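Local coordinates for periplasmic binding protein (Veillonella parvula, PDB 4OVK) that probably captures a solute, perhaps a metal chelate, outside the cytoplasmic membrane and hands it to an ABC transporter, at residues Glu154-Tyr159 against Asn315-Tyr320; Asp308-Phe313 against Tyr320-Ser325; Glu326-Thr329 against Ile333-Asn336. All coordinates share one frame; numbering follows the deposited sequence. Where two conformers were deposited one is given.

Each contact involves the C-terminal part of the chain. Interaction 1 sets the end of helix 306-318 against the mid-chain helix 150-170, and interaction 2 sets the same helix against the segment that leaves it; their centres are about 13 Å apart. Leu156 CD2 of interaction 1 meets Phe313 CZ of interaction 2 at 3.9 Å. Another 13 Å on, between centres, interaction 3 joins helix 324-331 to the short last helix, its centre about 23 Å from that of interaction 1. Tyr320 OH and Glu326 OE2, 2.5 Å apart in a probable hydrogen bond, tie all three together. Solute would be expected in the cleft between the lobes, as in relatives; none of these contacts is known to line it.

Interaction 1: Glu154-Tyr159 against Asn315-Tyr320; sequences EALISY and NTFYHY
Ala155 and Leu156 receive the ring of Phe317, the first at its edge and the second over one face. The two lobes, each with a parallel sheet, and the long helix 150-170 that links them in the chain are consistent with the periplasmic binding proteins that carry metal chelates. Here that helix packs against the C-terminal end of helix 306-318. Glu154, at the start of the segment, turns elsewhere and makes a salt bridge with Arg141. Ala155 follows, its CB lying in the plane of the ring, 3.8 Å from Phe317 CE1; a methyl is small enough to let the aromatic edge come up to the helix backbone. Leu156 does most of the work. Its first torsion (chi1 -75°) sets CG opposite the carbonyl carbon and brings it to the ring, the second (chi2 164°) then lays CD2 over the face, and the two side chains run antiparallel alongside each other. CD2 ends 3.5 Å from the ring centroid and only 6° off the normal, a CH-pi contact with every ring atom of Phe317 within reach of one methyl. A branched leucine suits this place because CG can also touch the ring, at 3.8 Å from Phe317 CE1. Ile157 faces helix 133-147, while Tyr159 turns its ring edge-to-face with Phe313. Phe317 itself sits in a wider, pi-type turn at Asn315-Tyr318, after which His319 leaves the helix with positive phi. The carbonyl O of Phe317 is taken by Gln152 NE2, a second link between the two helices. Leu156 has a counterpart on the opposite face of the aromatic ring: Thr316 CG2 lies 3.9 Å above its plane, over the centre.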
loop_
_atom_site.group_PDB
_atom_site.type_symbol
_atom_site.label_atom_id
_atom_site.label_comp_id
_atom_site.label_asym_id
_atom_site.label_seq_id
_atom_site.Cartn_x
_atom_site.Cartn_y
_atom_site.Cartn_z
ATOM N N GLU A 154 -9.988 -15.132 -3.628
ATOM C CA GLU A 154 -11.354 -14.602 -3.759
ATOM C C GLU A 154 -11.861 -13.967 -2.458
ATOM O O GLU A 154 -12.603 -12.998 -2.516
ATOM C CB GLU A 154 -12.332 -15.654 -4.282
ATOM C CG GLU A 154 -12.084 -16.087 -5.730
ATOM C CD GLU A 154 -12.074 -14.949 -6.761
ATOM O OE1 GLU A 154 -12.757 -13.916 -6.572
ATOM O OE2 GLU A 154 -11.382 -15.103 -7.791
ATOM N N ALA A 155 -11.466 -14.489 -1.297
ATOM C CA ALA A 155 -11.858 -13.855 -0.029
ATOM C C ALA A 155 -11.268 -12.443 0.090
ATOM O O ALA A 155 -11.938 -11.524 0.538
ATOM C CB ALA A 155 -11.466 -14.717 1.155
ATOM N N LEU A 156 -10.021 -12.273 -0.345
ATOM C CA LEU A 156 -9.374 -10.954 -0.360
ATOM C C LEU A 156 -10.065 -10.023 -1.359
ATOM O O LEU A 156 -10.305 -8.869 -1.072
ATOM C CB LEU A 156 -7.881 -11.075 -0.709
ATOM C CG LEU A 156 -6.983 -11.615 0.396
ATOM C CD1 LEU A 156 -5.631 -12.065 -0.149
ATOM C CD2 LEU A 156 -6.799 -10.590 1.521
ATOM N N ILE A 157 -10.402 -10.537 -2.534
ATOM C CA ILE A 157 -11.040 -9.711 -3.547
ATOM C C ILE A 157 -12.433 -9.293 -3.089
ATOM O O ILE A 157 -12.811 -8.129 -3.261
ATOM C CB ILE A 157 -11.103 -10.430 -4.902
ATOM C CG1 ILE A 157 -9.681 -10.591 -5.462
ATOM C CG2 ILE A 157 -11.960 -9.648 -5.892
ATOM C CD1 ILE A 157 -9.568 -11.694 -6.495
ATOM N N SER A 158 -13.175 -10.233 -2.497
ATOM C CA SER A 158 -14.510 -9.941 -1.945
ATOM C C SER A 158 -14.447 -8.891 -0.843
ATOM O O SER A 158 -15.312 -8.027 -0.754
ATOM C CB SER A 158 -15.168 -11.204 -1.398
ATOM O OG SER A 158 -15.522 -12.089 -2.453
ATOM N N TYR A 159 -13.417 -8.977 -0.013
ATOM C CA TYR A 159 -13.192 -8.003 1.047
ATOM C C TYR A 159 -13.021 -6.606 0.443
ATOM O O TYR A 159 -13.654 -5.657 0.888
ATOM C CB TYR A 159 -11.979 -8.406 1.890
ATOM C CG TYR A 159 -11.785 -7.595 3.151
ATOM C CD1 TYR A 159 -12.441 -7.930 4.342
ATOM C CD2 TYR A 159 -10.945 -6.504 3.158
ATOM C CE1 TYR A 159 -12.253 -7.179 5.501
ATOM C CE2 TYR A 159 -10.751 -5.752 4.297
ATOM C CZ TYR A 159 -11.418 -6.078 5.461
ATOM O OH TYR A 159 -11.186 -5.313 6.569
ATOM N N ASN A 315 -6.136 -11.776 11.664
ATOM C CA ASN A 315 -6.490 -13.140 12.076
ATOM C C ASN A 315 -6.915 -14.010 10.884
ATOM O O ASN A 315 -6.470 -15.164 10.745
ATOM C CB ASN A 315 -7.604 -13.124 13.139
ATOM C CG ASN A 315 -8.103 -14.518 13.452
ATOM O OD1 ASN A 315 -9.074 -15.002 12.861
ATOM N ND2 ASN A 315 -7.406 -15.196 14.349
ATOM N N THR A 316 -7.759 -13.457 10.022
ATOM C CA THR A 316 -8.353 -14.233 8.915
ATOM C C THR A 316 -7.316 -14.576 7.856
ATOM O O THR A 316 -7.199 -15.740 7.428
ATOM C CB THR A 316 -9.518 -13.449 8.281
ATOM O OG1 THR A 316 -10.568 -13.304 9.243
ATOM C CG2 THR A 316 -10.086 -14.159 7.046
ATOM N N PHE A 317 -6.548 -13.584 7.458
ATOM C CA PHE A 317 -5.664 -13.739 6.312
ATOM C C PHE A 317 -4.227 -14.132 6.662
ATOM O O PHE A 317 -3.570 -14.848 5.886
ATOM C CB PHE A 317 -5.730 -12.483 5.435
ATOM C CG PHE A 317 -7.088 -12.257 4.839
ATOM C CD1 PHE A 317 -7.626 -13.173 3.931
ATOM C CD2 PHE A 317 -7.844 -11.161 5.193
ATOM C CE1 PHE A 317 -8.886 -12.985 3.396
ATOM C CE2 PHE A 317 -9.100 -10.958 4.645
ATOM C CZ PHE A 317 -9.621 -11.867 3.738
ATOM N N TYR A 318 -3.742 -13.705 7.824
ATOM C CA TYR A 318 -2.353 -13.964 8.207
ATOM C C TYR A 318 -2.232 -14.952 9.383
ATOM O O TYR A 318 -1.122 -15.331 9.748
ATOM C CB TYR A 318 -1.638 -12.679 8.604
ATOM C CG TYR A 318 -1.757 -11.493 7.678
ATOM C CD1 TYR A 318 -1.886 -11.636 6.306
ATOM C CD2 TYR A 318 -1.686 -10.206 8.181
ATOM C CE1 TYR A 318 -1.967 -10.533 5.471
ATOM C CE2 TYR A 318 -1.756 -9.102 7.360
ATOM C CZ TYR A 318 -1.883 -9.267 5.996
ATOM O OH TYR A 318 -1.960 -8.174 5.169
ATOM N N HIS A 319 -3.355 -15.348 9.986
ATOM C CA HIS A 319 -3.356 -16.205 11.170
ATOM C C HIS A 319 -2.489 -15.609 12.252
ATOM O O HIS A 319 -1.690 -16.306 12.879
ATOM C CB HIS A 319 -2.902 -17.642 10.850
ATOM C CG HIS A 319 -3.711 -18.272 9.773
ATOM N ND1 HIS A 319 -5.026 -18.632 9.956
ATOM C CD2 HIS A 319 -3.426 -18.529 8.477
ATOM C CE1 HIS A 319 -5.508 -19.110 8.823
ATOM N NE2 HIS A 319 -4.559 -19.048 7.909
ATOM N N TYR A 320 -2.645 -14.302 12.452
ATOM C CA TYR A 320 -1.856 -13.581 13.437
ATOM C C TYR A 320 -2.807 -12.713 14.242
ATOM O O TYR A 320 -3.614 -11.977 13.670
ATOM C CB TYR A 320 -0.781 -12.703 12.775
ATOM C CG TYR A 320 0.209 -12.122 13.771
ATOM C CD1 TYR A 320 1.315 -12.863 14.190
ATOM C CD2 TYR A 320 0.034 -10.849 14.317
ATOM C CE1 TYR A 320 2.199 -12.368 15.111
ATOM C CE2 TYR A 320 0.938 -10.342 15.243
ATOM C CZ TYR A 320 2.019 -11.100 15.628
ATOM O OH TYR A 320 2.927 -10.623 16.560
#

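Interaction 2: Asp308-Phe313 against Tyr320-Ser325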
loop_
_atom_site.group_PDB
_atom_site.type_symbol
_atom_site.label_atom_id
_atom_site.label_comp_id
_atom_site.label_asym_id
_atom_site.label_seq_id
_atom_site.Cartn_x
_atom_site.Cartn_y
_atom_site.Cartn_z
ATOM N N ASP A 308 -11.159 -3.439 15.542
ATOM C CA ASP A 308 -11.744 -4.768 15.375
ATOM C C ASP A 308 -11.558 -5.279 13.955
ATOM O O ASP A 308 -11.265 -6.448 13.749
ATOM C CB ASP A 308 -13.241 -4.768 15.717
ATOM C CG ASP A 308 -13.512 -4.460 17.170
ATOM O OD1 ASP A 308 -12.583 -4.537 17.991
ATOM O OD2 ASP A 308 -14.677 -4.141 17.503
ATOM N N ASP A 309 -11.752 -4.408 12.977
ATOM C CA ASP A 309 -11.640 -4.806 11.584
ATOM C C ASP A 309 -10.179 -5.146 11.257
ATOM O O ASP A 309 -9.916 -6.089 10.511
ATOM C CB ASP A 309 -12.134 -3.707 10.649
ATOM C CG ASP A 309 -13.617 -3.427 10.800
ATOM O OD1 ASP A 309 -14.351 -4.197 11.479
ATOM O OD2 ASP A 309 -14.052 -2.405 10.226
ATOM N N LEU A 310 -9.241 -4.386 11.830
ATOM C CA LEU A 310 -7.810 -4.673 11.665
ATOM C C LEU A 310 -7.474 -6.043 12.277
ATOM O O LEU A 310 -6.830 -6.861 11.629
ATOM C CB LEU A 310 -6.987 -3.552 12.314
ATOM C CG LEU A 310 -5.475 -3.654 12.291
ATOM C CD1 LEU A 310 -4.951 -3.599 10.865
ATOM C CD2 LEU A 310 -4.826 -2.574 13.127
ATOM N N LYS A 311 -7.920 -6.294 13.515
ATOM C CA LYS A 311 -7.674 -7.586 14.154
ATOM C C LYS A 311 -8.269 -8.733 13.343
ATOM O O LYS A 311 -7.620 -9.771 13.157
ATOM C CB LYS A 311 -8.222 -7.621 15.570
ATOM C CG LYS A 311 -7.438 -6.721 16.511
ATOM C CD LYS A 311 -8.157 -6.514 17.830
ATOM C CE LYS A 311 -8.116 -7.767 18.668
ATOM N NZ LYS A 311 -8.555 -7.466 20.053
ATOM N N GLN A 312 -9.497 -8.541 12.868
ATOM C CA GLN A 312 -10.178 -9.559 12.073
ATOM C C GLN A 312 -9.392 -9.875 10.803
ATOM O O GLN A 312 -9.218 -11.052 10.475
ATOM C CB GLN A 312 -11.592 -9.121 11.714
ATOM C CG GLN A 312 -12.357 -10.111 10.859
ATOM C CD GLN A 312 -13.676 -9.532 10.364
ATOM O OE1 GLN A 312 -13.711 -8.668 9.477
ATOM N NE2 GLN A 312 -14.761 -10.004 10.931
ATOM N N PHE A 313 -8.934 -8.835 10.114
ATOM C CA PHE A 313 -8.175 -9.006 8.866
ATOM C C PHE A 313 -6.884 -9.814 9.112
ATOM O O PHE A 313 -6.623 -10.802 8.418
ATOM C CB PHE A 313 -7.855 -7.650 8.256
ATOM C CG PHE A 313 -7.270 -7.728 6.867
ATOM C CD1 PHE A 313 -5.915 -7.969 6.676
ATOM C CD2 PHE A 313 -8.078 -7.554 5.757
ATOM C CE1 PHE A 313 -5.379 -8.014 5.393
ATOM C CE2 PHE A 313 -7.554 -7.623 4.482
ATOM C CZ PHE A 313 -6.206 -7.867 4.304
ATOM N N TYR A 320 -2.645 -14.302 12.452
ATOM C CA TYR A 320 -1.856 -13.581 13.437
ATOM C C TYR A 320 -2.807 -12.713 14.242
ATOM O O TYR A 320 -3.614 -11.977 13.670
ATOM C CB TYR A 320 -0.781 -12.703 12.775
ATOM C CG TYR A 320 0.209 -12.122 13.771
ATOM C CD1 TYR A 320 1.315 -12.863 14.190
ATOM C CD2 TYR A 320 0.034 -10.849 14.317
ATOM C CE1 TYR A 320 2.199 -12.368 15.111
ATOM C CE2 TYR A 320 0.938 -10.342 15.243
ATOM C CZ TYR A 320 2.019 -11.100 15.628
ATOM O OH TYR A 320 2.927 -10.623 16.560
ATOM N N ASN A 321 -2.712 -12.827 15.562
ATOM C CA ASN A 321 -3.543 -12.048 16.484
ATOM C C ASN A 321 -2.763 -10.880 17.080
ATOM O O ASN A 321 -1.916 -11.050 17.971
ATOM C CB ASN A 321 -4.100 -12.965 17.568
ATOM C CG ASN A 321 -5.059 -13.999 17.015
ATOM O OD1 ASN A 321 -5.812 -13.723 16.077
ATOM N ND2 ASN A 321 -5.053 -15.198 17.600
ATOM N N LEU A 322 -3.061 -9.697 16.567
ATOM C CA LEU A 322 -2.426 -8.455 16.996
ATOM C C LEU A 322 -2.671 -8.116 18.469
ATOM O O LEU A 322 -3.802 -8.215 18.960
ATOM C CB LEU A 322 -2.926 -7.316 16.135
ATOM C CG LEU A 322 -2.525 -7.282 14.655
ATOM C CD1 LEU A 322 -3.354 -6.268 13.889
ATOM C CD2 LEU A 322 -1.032 -7.026 14.490
ATOM N N THR A 323 -1.614 -7.704 19.161
ATOM C CA THR A 323 -1.744 -7.147 20.513
ATOM C C THR A 323 -2.131 -5.681 20.413
ATOM O O THR A 323 -2.012 -5.056 19.356
ATOM C CB THR A 323 -0.418 -7.214 21.280
ATOM O OG1 THR A 323 0.554 -6.386 20.622
ATOM C CG2 THR A 323 0.097 -8.661 21.342
ATOM N N ASP A 324 -2.574 -5.119 21.533
ATOM C CA ASP A 324 -2.827 -3.680 21.600
ATOM C C ASP A 324 -1.609 -2.818 21.252
ATOM O O ASP A 324 -1.761 -1.808 20.570
ATOM C CB ASP A 324 -3.391 -3.308 22.967
ATOM C CG ASP A 324 -4.800 -3.836 23.168
ATOM O OD1 ASP A 324 -5.414 -4.266 22.168
ATOM O OD2 ASP A 324 -5.295 -3.815 24.313
ATOM N N SER A 325 -0.420 -3.216 21.704
ATOM C CA SER A 325 0.808 -2.488 21.364
ATOM C C SER A 325 1.046 -2.468 19.860
ATOM O O SER A 325 1.377 -1.429 19.301
ATOM C CB SER A 325 2.029 -3.098 22.057
ATOM O OG SER A 325 1.928 -2.976 23.460
HETATM O O HOH W 1 -5.241 -9.874 14.698
HETATM O O HOH W 2 -5.390 -6.878 20.848
#
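Leu310 and Leu322 form the apolar half of a helix-to-loop contact, with bridging waters making the polar half, where the chain turns back along helix 306-318 before entering helix 324-331. The leucine side chains cross at about a right angle, and Leu322 CD1 sets its methyl against Leu310 CG at 3.7 Å. The extended first torsion of Leu310 (chi1 179°) turns CG away from the backbone N and brings CG and CD2 within range of that methyl. Leucine suits both places because its forked, wholly apolar end fills the buried space and leaves no polar atom to satisfy. The backbones stay too far apart for direct bonds, and a water fills in. Water 1 donates to Lys311 O at 2.8 Å and to Tyr320 O at 2.9 Å, and accepts from Leu322 N, so three backbone groups meet on one molecule. Water 2 donates to Leu322 O at 2.8 Å and to Asp324 OD1 at 2.9 Å. The long aliphatic stem of Lys311 suits this rim, passing beside Leu322 and leading the amine toward water 2, but that bond is weak and rests on one of two lysine conformers, so it is doubtful. Thr323 is the N-cap of the next helix and forms a capping box with Glu326, its side chain capping a backbone N while Glu326 OE1 accepts from Thr323 N. Beyond the pair, Ile327 of helix 324-331 touches Leu310, Lys311 and Leu322, Ile330 adds to the cover of Leu322, and Leu287 of helix 285-296 packs on Leu310.

Interaction 3: Glu326-Thr329 against Ile333-Asn336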
loop_
_atom_site.group_PDB
_atom_site.type_symbol
_atom_site.label_atom_id
_atom_site.label_comp_id
_atom_site.label_asym_id
_atom_site.label_seq_id
_atom_site.Cartn_x
_atom_site.Cartn_y
_atom_site.Cartn_z
ATOM N N GLU A 326 0.875 -3.621 19.210
ATOM C CA GLU A 326 1.080 -3.717 17.763
ATOM C C GLU A 326 0.063 -2.843 17.010
ATOM O O GLU A 326 0.406 -2.182 16.039
ATOM C CB GLU A 326 1.027 -5.179 17.291
ATOM C CG GLU A 326 2.240 -6.004 17.734
ATOM C CD GLU A 326 2.064 -7.501 17.532
ATOM O OE1 GLU A 326 0.924 -7.996 17.683
ATOM O OE2 GLU A 326 3.079 -8.194 17.247
ATOM N N ILE A 327 -1.178 -2.820 17.480
ATOM C CA ILE A 327 -2.199 -1.976 16.864
ATOM C C ILE A 327 -1.844 -0.496 17.034
ATOM O O ILE A 327 -2.010 0.291 16.108
ATOM C CB ILE A 327 -3.597 -2.277 17.448
ATOM C CG1 ILE A 327 -4.018 -3.703 17.061
ATOM C CG2 ILE A 327 -4.622 -1.242 16.988
ATOM C CD1 ILE A 327 -5.104 -4.273 17.938
ATOM N N ASN A 328 -1.328 -0.125 18.201
ATOM C CA ASN A 328 -0.904 1.266 18.437
ATOM C C ASN A 328 0.165 1.666 17.415
ATOM O O ASN A 328 0.119 2.742 16.845
ATOM C CB ASN A 328 -0.354 1.432 19.856
ATOM C CG ASN A 328 -0.097 2.886 20.241
ATOM O OD1 ASN A 328 0.263 3.728 19.422
ATOM N ND2 ASN A 328 -0.289 3.180 21.508
ATOM N N THR A 329 1.119 0.777 17.190
ATOM C CA THR A 329 2.193 1.023 16.230
ATOM C C THR A 329 1.679 1.144 14.797
ATOM O O THR A 329 2.016 2.101 14.100
ATOM C CB THR A 329 3.255 -0.085 16.323
ATOM O OG1 THR A 329 3.771 -0.107 17.651
ATOM C CG2 THR A 329 4.403 0.179 15.377
ATOM N N ILE A 333 -1.375 5.460 17.029
ATOM C CA ILE A 333 -2.367 5.960 17.993
ATOM C C ILE A 333 -1.733 6.966 18.951
ATOM O O ILE A 333 -2.280 8.057 19.142
ATOM C CB ILE A 333 -3.089 4.805 18.707
ATOM C CG1 ILE A 333 -4.009 4.101 17.686
ATOM C CG2 ILE A 333 -3.859 5.291 19.942
ATOM C CD1 ILE A 333 -4.679 2.842 18.187
ATOM N N SER A 334 -0.580 6.616 19.521
ATOM C CA SER A 334 0.137 7.527 20.418
ATOM C C SER A 334 0.717 8.710 19.666
ATOM O O SER A 334 0.613 9.861 20.129
ATOM C CB SER A 334 1.263 6.802 21.167
ATOM O OG SER A 334 0.734 5.853 22.076
ATOM N N ILE A 335 1.337 8.422 18.522
ATOM C CA ILE A 335 1.950 9.442 17.679
ATOM C C ILE A 335 0.937 10.505 17.254
ATOM O O ILE A 335 1.229 11.708 17.294
ATOM C CB ILE A 335 2.655 8.789 16.447
ATOM C CG1 ILE A 335 3.959 8.113 16.899
ATOM C CG2 ILE A 335 2.940 9.798 15.342
ATOM C CD1 ILE A 335 4.624 7.240 15.849
ATOM N N ASN A 336 -0.258 10.060 16.882
ATOM C CA ASN A 336 -1.308 10.949 16.392
ATOM C C ASN A 336 -2.270 11.476 17.454
ATOM O O ASN A 336 -3.116 12.305 17.148
ATOM C CB ASN A 336 -2.133 10.220 15.330
ATOM C CG ASN A 336 -1.370 10.020 14.052
ATOM O OD1 ASN A 336 -0.320 10.628 13.835
ATOM N ND2 ASN A 336 -1.887 9.151 13.198
HETATM O O HOH W 3 1.915 5.405 17.855
#
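The backbone N-H of Ile333 reaches back five residues to the carbonyl O of Asn328, a 3.1 Å hydrogen bond of wider spacing than the alpha-helical one. The Asn328 side chain follows the same direction: a chi1 of -171° swings CG round to the side opposite the backbone N, and the amide is carried over to the next helix. There OD1 accepts from Ser334 N at 3.0 Å, the donor tilted 28° from the carbonyl plane, and also from water 3 at 2.8 Å, which itself accepts from Ile335 N. On the other branch ND2 donates to Ser334 OG at 2.9 Å, with that oxygen close to the amide plane. The two ends of the amide thus grip one serine, backbone and hydroxyl together, which fixes the rotation of the amide and tells its O from its N. This is the corner between helix 324-331 and the short, loosely formed helical turn 333-336, and Asn328 supplies acceptors for N-H groups of that first turn much as a capping side chain would, though from the preceding helix. Asparagine suits it by offering an acceptor and a donor on one short stem. With only a methyl at this position, as in an alanine, Ser334 N and OG would probably lose these partners, and water 3 one of its anchors. Ile333 adds an apolar touch, its CD1 4.3 Å from Ile327 CG2, while its side chain also meets Arg307 and Phe341. Farther on, Asn336 OD1 accepts from Lys270 N, at the edge strand 268-270 of the second sheet.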